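Local coordinates for DNA polymerase II large subunit (Pyrococcus horikoshii, PDB 7OEC), which probably cuts itself out of a DNA polymerase precursor by protein splicing, acting as a mini-intein that joins the sequences flanking it, at residues I11-N16 / Q20-K25; I50-F55 / F149-K154. The protein carries 2 engineered substitutions. All blocks are in the same frame, centred on the assembly; numbering follows the deposited sequence. Where two conformers were deposited one is given.

Interaction 1: I11-N16 / Q20-K25; sequences ILVQIN and QRVTLK
Ile11 and Val22, like Val13 and Gln20, exchange two backbone hydrogen bonds each, and these pairs join strands 11-15 and 20-23, their axes 4.7 Å apart, into a twisted antiparallel beta hairpin of the intein splicing domain. The bond from Val13 N to Gln20 O, 2.9 Å long, is almost straight, with an N-H...O angle of 176°. Between the two pairs, Leu12 faces Arg21 in a non-hydrogen-bonded pair, and Arg21 CA comes within 3.3 Å of Ile11 O in a CA-H...O contact.

Side chains divide between the faces. On the one bearing Ile11, Val13, Gln20 and Val22, a row of branches builds up: a chi1 of -172° puts Ile11 CG1 beside the carbonyl carbon and CG2 between that carbon and the backbone N, where CG2 meets Val22 CG2 at 3.9 Å. That same Val22 methyl touches Val13 CG2 at 4.0 Å, the two valines crossing at about a right angle. Past the paired part, Ile15 stretches across the Gln20 side chain and its CD1 meets Val22 CG1 at 4.1 Å. On the other face the aliphatic part of Arg21 lies by Leu12, Arg21 CG being 4.2 Å from Leu12 CD1.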
# COMPACT_ATOMS: atom_id res chain seq x y z
N ILE A 11 -2.08 1.98 -6.56
CA ILE A 11 -0.94 1.09 -6.43
C ILE A 11 -0.20 0.94 -7.76
O ILE A 11 -0.81 0.88 -8.83
CB ILE A 11 -1.38 -0.27 -5.87
CG1 ILE A 11 -0.17 -1.12 -5.54
CG2 ILE A 11 -2.35 -0.88 -6.78
CD1 ILE A 11 -0.52 -2.30 -4.64
N LEU A 12 1.14 0.92 -7.68
CA LEU A 12 1.99 0.80 -8.86
C LEU A 12 2.14 -0.66 -9.26
O LEU A 12 2.60 -1.50 -8.47
CB LEU A 12 3.35 1.39 -8.57
CG LEU A 12 4.33 1.51 -9.73
CD1 LEU A 12 3.78 2.41 -10.83
CD2 LEU A 12 5.70 1.98 -9.24
N VAL A 13 1.72 -0.97 -10.49
CA VAL A 13 1.72 -2.30 -11.04
C VAL A 13 2.32 -2.26 -12.44
O VAL A 13 2.56 -1.20 -13.03
CB VAL A 13 0.29 -2.91 -11.10
CG1 VAL A 13 -0.24 -3.10 -9.66
CG2 VAL A 13 -0.67 -2.09 -11.93
N GLN A 14 2.61 -3.44 -12.95
CA GLN A 14 3.03 -3.63 -14.32
C GLN A 14 1.97 -4.50 -14.97
O GLN A 14 1.76 -5.64 -14.54
CB GLN A 14 4.37 -4.36 -14.36
CG GLN A 14 4.90 -4.32 -15.77
CD GLN A 14 6.06 -5.17 -15.96
OE1 GLN A 14 7.14 -4.66 -16.21
NE2 GLN A 14 5.87 -6.49 -15.85
N ILE A 15 1.27 -3.96 -15.97
CA ILE A 15 0.20 -4.69 -16.64
C ILE A 15 0.65 -4.92 -18.08
O ILE A 15 0.93 -3.97 -18.81
CB ILE A 15 -1.15 -3.97 -16.60
CG1 ILE A 15 -1.63 -3.79 -15.14
CG2 ILE A 15 -2.16 -4.79 -17.41
CD1 ILE A 15 -2.88 -3.06 -14.99
N ASN A 16 0.79 -6.19 -18.45
CA ASN A 16 1.24 -6.56 -19.78
C ASN A 16 2.48 -5.77 -20.18
O ASN A 16 2.59 -5.23 -21.29
CB ASN A 16 0.14 -6.37 -20.82
CG ASN A 16 -1.03 -7.32 -20.67
OD1 ASN A 16 -2.17 -6.92 -20.34
ND2 ASN A 16 -0.79 -8.57 -21.01
N GLN A 20 2.01 1.21 -14.53
CA GLN A 20 0.94 2.16 -14.32
C GLN A 20 0.38 2.03 -12.94
O GLN A 20 0.70 1.09 -12.21
CB GLN A 20 -0.20 1.85 -15.24
CG GLN A 20 -0.67 0.50 -15.10
CD GLN A 20 -1.35 0.12 -16.35
OE1 GLN A 20 -0.73 -0.41 -17.29
NE2 GLN A 20 -2.62 0.45 -16.43
N ARG A 21 -0.51 2.95 -12.61
CA ARG A 21 -1.15 2.97 -11.31
C ARG A 21 -2.61 2.60 -11.50
O ARG A 21 -3.26 3.06 -12.43
CB ARG A 21 -1.03 4.33 -10.63
CG ARG A 21 0.29 4.52 -10.02
CD ARG A 21 0.21 5.78 -9.20
NE ARG A 21 1.48 6.39 -9.39
CZ ARG A 21 1.77 7.64 -9.15
NH1 ARG A 21 3.02 7.96 -9.43
NH2 ARG A 21 0.85 8.54 -8.71
N VAL A 22 -3.11 1.72 -10.63
CA VAL A 22 -4.54 1.42 -10.60
C VAL A 22 -5.01 1.58 -9.17
O VAL A 22 -4.23 1.47 -8.24
CB VAL A 22 -4.86 -0.00 -11.10
CG1 VAL A 22 -4.43 -0.18 -12.53
CG2 VAL A 22 -4.18 -1.02 -10.26
N THR A 23 -6.30 1.85 -8.99
CA THR A 23 -6.76 1.87 -7.61
C THR A 23 -6.89 0.43 -7.11
O THR A 23 -6.96 -0.52 -7.88
CB THR A 23 -8.13 2.53 -7.46
OG1 THR A 23 -9.09 1.77 -8.18
CG2 THR A 23 -8.12 3.99 -7.94
N LEU A 24 -6.94 0.28 -5.79
CA LEU A 24 -7.11 -1.06 -5.24
C LEU A 24 -8.45 -1.65 -5.63
O LEU A 24 -8.57 -2.86 -5.86
CB LEU A 24 -6.96 -1.02 -3.73
CG LEU A 24 -5.56 -1.05 -3.20
CD1 LEU A 24 -5.58 -0.92 -1.75
CD2 LEU A 24 -4.97 -2.36 -3.52
N LYS A 25 -9.49 -0.83 -5.68
CA LYS A 25 -10.77 -1.33 -6.19
C LYS A 25 -10.66 -1.83 -7.64
O LYS A 25 -11.18 -2.91 -7.98
CB LYS A 25 -11.85 -0.26 -6.02
CG LYS A 25 -13.24 -0.76 -6.42
CD LYS A 25 -14.30 0.27 -6.09
CE LYS A 25 -15.52 0.04 -6.99
NZ LYS A 25 -16.42 1.28 -7.08

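Interaction 2: I50-F55 / F149-K154; sequences IKVYSF and FSLNAK
Val52 and Ala153 are the nearest residues where strands 50-55 and 149-153 face each other across the interior of the curled beta sheet of the intein (Hint) fold. The crossing is nearly perpendicular, 86° between chain directions, with the axes 8.9 Å apart at closest approach. Strands 50-56 and 147-153 each pair with the long strand 61-74, so curling of the sheet brings side chains from sequence positions about a hundred residues apart into one buried layer.

Polar groups find their partners outside the pair of strands. The backbone N of Ala153 bonds to the side-chain oxygen OE1 of Gln169, the last residue of the chain, where the C-terminal splice junction of the intein probably lies. Strand 149-153 thus links the buried layer to that terminus. Ser54, in one of its two conformers, gives its hydroxyl a hydrogen bond with the carbonyl oxygen of Thr158; in that conformer OG makes only a van der Waals approach to Ala153.

Apolar contacts carry the interaction. Leu151 and Ala153 alternate with Asn152, whose CB is turned to the other side of the strand, and so both side chains reach Val52. Ile11, which touches both Val52 and Leu151, continues this apolar cluster, and Leu27 of helix 24-29 also packs on Leu151. The CB of Val52 is directed at the other strand, and its two methyls are shared between two partners. CG2, anti to the backbone N, lies a looser 4.3 Å from Leu151 CD1. The first torsion of 67° places the other methyl between backbone N and carbonyl carbon, and there Val52 CG1 meets Ala153 CB at 3.8 Å.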
# COMPACT_ATOMS: atom_id res chain seq x y z
N ILE A 50 -0.19 -9.43 -14.82
CA ILE A 50 0.00 -8.34 -13.87
C ILE A 50 1.05 -8.74 -12.85
O ILE A 50 1.13 -9.90 -12.43
CB ILE A 50 -1.34 -7.89 -13.23
CG1 ILE A 50 -1.11 -6.61 -12.38
CG2 ILE A 50 -2.05 -9.06 -12.45
CD1 ILE A 50 -2.32 -5.87 -11.99
N LYS A 51 1.90 -7.77 -12.51
CA LYS A 51 2.83 -7.89 -11.41
C LYS A 51 2.74 -6.60 -10.59
O LYS A 51 2.30 -5.56 -11.08
CB LYS A 51 4.25 -8.13 -11.93
CG LYS A 51 4.49 -9.52 -12.52
CD LYS A 51 5.89 -9.59 -13.02
CE LYS A 51 6.16 -10.87 -13.78
NZ LYS A 51 5.54 -12.05 -13.12
N VAL A 52 3.12 -6.68 -9.33
CA VAL A 52 3.11 -5.52 -8.46
C VAL A 52 4.54 -5.07 -8.23
O VAL A 52 5.46 -5.89 -8.14
CB VAL A 52 2.34 -5.82 -7.17
CG1 VAL A 52 3.03 -6.85 -6.29
CG2 VAL A 52 2.13 -4.55 -6.39
N TYR A 53 4.75 -3.76 -8.20
CA TYR A 53 6.06 -3.26 -7.82
C TYR A 53 6.21 -3.24 -6.30
O TYR A 53 5.34 -2.76 -5.56
CB TYR A 53 6.25 -1.87 -8.36
CG TYR A 53 6.56 -1.78 -9.85
CD1 TYR A 53 7.86 -1.79 -10.29
CD2 TYR A 53 5.57 -1.64 -10.78
CE1 TYR A 53 8.16 -1.67 -11.60
CE2 TYR A 53 5.85 -1.51 -12.12
CZ TYR A 53 7.16 -1.54 -12.52
OH TYR A 53 7.54 -1.41 -13.83
N SER A 54 7.30 -3.77 -5.84
CA SER A 54 7.60 -3.85 -4.42
C SER A 54 8.94 -3.20 -4.18
O SER A 54 9.69 -2.88 -5.09
CB SER A 54 7.65 -5.30 -3.90
OG SER A 54 6.40 -5.93 -3.98
N PHE A 55 9.25 -3.01 -2.92
CA PHE A 55 10.55 -2.52 -2.51
C PHE A 55 11.20 -3.61 -1.68
O PHE A 55 10.59 -4.12 -0.72
CB PHE A 55 10.42 -1.23 -1.69
CG PHE A 55 11.70 -0.47 -1.58
CD1 PHE A 55 12.48 -0.54 -0.43
CD2 PHE A 55 12.16 0.28 -2.65
CE1 PHE A 55 13.67 0.15 -0.37
CE2 PHE A 55 13.36 0.96 -2.59
CZ PHE A 55 14.11 0.91 -1.45
N PHE A 149 -9.80 -2.83 1.08
CA PHE A 149 -9.14 -3.72 0.13
C PHE A 149 -7.70 -4.00 0.52
O PHE A 149 -7.04 -3.17 1.15
CB PHE A 149 -9.13 -3.12 -1.27
CG PHE A 149 -10.52 -2.97 -1.84
CD1 PHE A 149 -11.30 -1.89 -1.52
CD2 PHE A 149 -11.04 -3.93 -2.72
CE1 PHE A 149 -12.52 -1.74 -2.05
CE2 PHE A 149 -12.27 -3.78 -3.27
CZ PHE A 149 -13.03 -2.71 -2.92
N SER A 150 -7.21 -5.17 0.15
CA SER A 150 -5.81 -5.48 0.39
C SER A 150 -5.33 -6.42 -0.70
O SER A 150 -6.07 -6.77 -1.62
CB SER A 150 -5.59 -6.12 1.77
OG SER A 150 -4.21 -6.08 2.16
N LEU A 151 -4.08 -6.83 -0.58
CA LEU A 151 -3.50 -7.77 -1.51
C LEU A 151 -2.36 -8.48 -0.81
O LEU A 151 -1.83 -7.99 0.18
CB LEU A 151 -2.94 -7.14 -2.78
CG LEU A 151 -1.71 -6.26 -2.65
CD1 LEU A 151 -1.12 -6.01 -3.98
CD2 LEU A 151 -1.98 -4.97 -1.91
N ASN A 152 -2.00 -9.62 -1.34
CA ASN A 152 -0.80 -10.32 -0.90
C ASN A 152 0.15 -10.40 -2.08
O ASN A 152 -0.18 -10.96 -3.13
CB ASN A 152 -1.05 -11.74 -0.41
CG ASN A 152 0.27 -12.43 0.11
OD1 ASN A 152 1.13 -11.79 0.76
ND2 ASN A 152 0.40 -13.71 -0.14
N ALA A 153 1.32 -9.79 -1.90
CA ALA A 153 2.40 -9.78 -2.87
C ALA A 153 3.40 -10.83 -2.48
O ALA A 153 3.85 -10.85 -1.33
CB ALA A 153 3.13 -8.44 -2.83
N LYS A 154 3.82 -11.62 -3.44
CA LYS A 154 4.71 -12.74 -3.15
C LYS A 154 6.06 -12.23 -2.65
O LYS A 154 6.65 -11.33 -3.23
CB LYS A 154 4.90 -13.54 -4.44
CG LYS A 154 5.71 -14.83 -4.30
CD LYS A 154 4.85 -16.05 -4.66
CE LYS A 154 5.63 -17.34 -4.67
NZ LYS A 154 4.89 -18.37 -5.52

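The two contacts come in series along the chain: interaction 1, within a single hairpin, is complete before interaction 2 begins, and interaction 2 joins an early strand to one nearly a hundred residues later. Their centres lie only 9 Å apart, because strands 10-15 and 50-56 are antiparallel neighbours in the same sheet. Two probable hydrogen bonds stitch them together: Gln14 N to Lys51 O at 2.8 Å and Leu12 O to Tyr53 N at 3.1 Å. Leu24, at the start of the helix after the hairpin, also touches Phe149, giving a second route between the two. In this splicing domain a local hairpin and a contact between distant strands are therefore built on one curled sheet.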